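PDB 3WQB: aeromonas extracellular serine protease from Aeromonas sobria, which cleaves peptide bonds after paired basic residues, one of them lysine, as a calcium-binding secreted serine protease of the furin type that attacks host plasma proteins. Local coordinates for residues A89-P94 with I122-D127. The protein carries 1 engineered substitution. Sequence-based numbering, arbitrary orientation.
With CA (calcium ion), chain C.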
# COMPACT_ATOMS: atom_id res chain seq x y z
N ALA A 89 12.11 -12.87 19.76
CA ALA A 89 13.57 -12.98 19.70
C ALA A 89 14.07 -14.21 18.97
O ALA A 89 15.00 -14.12 18.16
CB ALA A 89 14.16 -12.92 21.11
N ASP A 90 13.45 -15.36 19.23
CA ASP A 90 13.89 -16.61 18.59
C ASP A 90 13.79 -16.57 17.07
O ASP A 90 14.47 -17.34 16.38
CB ASP A 90 13.09 -17.82 19.11
CG ASP A 90 13.43 -18.20 20.53
OD1 ASP A 90 14.44 -17.70 21.08
OD2 ASP A 90 12.68 -19.02 21.10
N ASN A 91 12.92 -15.69 16.56
CA ASN A 91 12.73 -15.57 15.12
C ASN A 91 13.45 -14.39 14.48
O ASN A 91 13.32 -14.15 13.28
CB ASN A 91 11.23 -15.52 14.79
CG ASN A 91 10.58 -16.90 14.90
OD1 ASN A 91 11.27 -17.93 14.91
ND2 ASN A 91 9.26 -16.93 14.98
N VAL A 92 14.24 -13.67 15.26
CA VAL A 92 15.00 -12.56 14.69
C VAL A 92 16.29 -13.09 14.11
O VAL A 92 17.03 -13.80 14.79
CB VAL A 92 15.27 -11.46 15.75
CG1 VAL A 92 16.20 -10.38 15.21
CG2 VAL A 92 13.96 -10.85 16.23
N ARG A 93 16.57 -12.76 12.86
CA ARG A 93 17.86 -13.14 12.28
C ARG A 93 18.75 -11.90 12.15
O ARG A 93 18.25 -10.78 12.21
CB ARG A 93 17.70 -13.89 10.96
CG ARG A 93 17.23 -13.03 9.82
CD ARG A 93 17.42 -13.75 8.49
NE ARG A 93 17.04 -12.89 7.37
CZ ARG A 93 17.81 -12.56 6.34
NH1 ARG A 93 19.04 -13.05 6.21
NH2 ARG A 93 17.33 -11.77 5.39
N PRO A 94 20.07 -12.10 11.99
CA PRO A 94 20.95 -10.94 11.89
C PRO A 94 20.64 -10.05 10.70
O PRO A 94 20.14 -10.52 9.67
CB PRO A 94 22.33 -11.57 11.71
CG PRO A 94 22.22 -12.90 12.33
CD PRO A 94 20.83 -13.36 11.99
N ILE A 122 2.18 -10.41 14.21
CA ILE A 122 1.17 -10.98 13.33
C ILE A 122 1.85 -11.99 12.38
O ILE A 122 1.32 -13.08 12.14
CB ILE A 122 0.42 -9.88 12.57
CG1 ILE A 122 -0.45 -9.08 13.55
CG2 ILE A 122 -0.41 -10.46 11.41
CD1 ILE A 122 -0.93 -7.76 12.98
N ILE A 123 3.01 -11.62 11.85
CA ILE A 123 3.73 -12.51 10.95
C ILE A 123 4.31 -13.72 11.65
O ILE A 123 4.10 -14.85 11.20
CB ILE A 123 4.87 -11.78 10.21
CG1 ILE A 123 4.36 -10.52 9.51
CG2 ILE A 123 5.53 -12.71 9.20
CD1 ILE A 123 5.44 -9.70 8.87
N ALA A 124 5.04 -13.49 12.73
CA ALA A 124 5.98 -14.50 13.20
C ALA A 124 6.19 -14.55 14.72
O ALA A 124 7.28 -14.88 15.19
CB ALA A 124 7.32 -14.34 12.48
N ALA A 125 5.16 -14.25 15.50
CA ALA A 125 5.26 -14.51 16.94
C ALA A 125 5.61 -15.99 17.13
O ALA A 125 5.08 -16.87 16.44
CB ALA A 125 3.97 -14.14 17.67
N VAL A 126 6.50 -16.24 18.07
CA VAL A 126 7.06 -17.58 18.27
C VAL A 126 5.99 -18.56 18.77
O VAL A 126 5.13 -18.20 19.59
CB VAL A 126 8.28 -17.52 19.23
CG1 VAL A 126 8.84 -18.91 19.52
CG2 VAL A 126 9.34 -16.64 18.63
N ASP A 127 6.02 -19.78 18.25
CA ASP A 127 5.13 -20.84 18.70
C ASP A 127 5.74 -21.51 19.94
O ASP A 127 6.68 -22.29 19.84
CB ASP A 127 4.94 -21.86 17.58
CG ASP A 127 3.85 -22.86 17.88
OD1 ASP A 127 3.00 -22.59 18.75
OD2 ASP A 127 3.84 -23.92 17.21
CA CA C . 4.07 -17.36 21.45
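A hydrogen bond from the N91 side-chain amide to A124, with van der Waals packing of V126 on N91 and D90, joins the two segments. The contact lies beside a calcium site in the subtilisin domain. Residues 89-94 belong to the loop after strand 73-77. Within them, a short 3-10 turn at 89-91 is closed by V92 N to A89 O. Residues 122-127 take helix 115-124 into the loop that follows it.

The one hydrogen bond across the contact runs from N91 ND2 to A124 O, 2.9 Å long and fairly straight at 159°. A124 O lies almost in the amide plane of N91, whereas the donor is tilted 29° from the carbonyl plane of A124. N91 CG sits anti to its own carbonyl carbon (chi1 -75°), which directs the amide across to residues 122-127. ND2 also donates to P137 O, so two backbone carbonyls grip this buried nitrogen and fix the rotation of the amide.

This is the subtilase (S8) fold, in which helix 115-124 begins at H115, the predicted charge-relay histidine. In the loop that follows, V126 O binds the calcium ion at 2.3 Å. N29, D87, N128, I130 and T132 complete the site.

The V126 side chain turns the other way, toward residues 89-94. Its CG2 lies 3.7 Å from N91 ND2 and 4.0 Å from the CB of D90, a residue exposed to solvent. A124 CB adds a looser touch, 4.1 Å from N91 ND2. The backbone of N91 hydrogen-bonds with L141 of strand 140-144, and the A124 side chain touches the same residue.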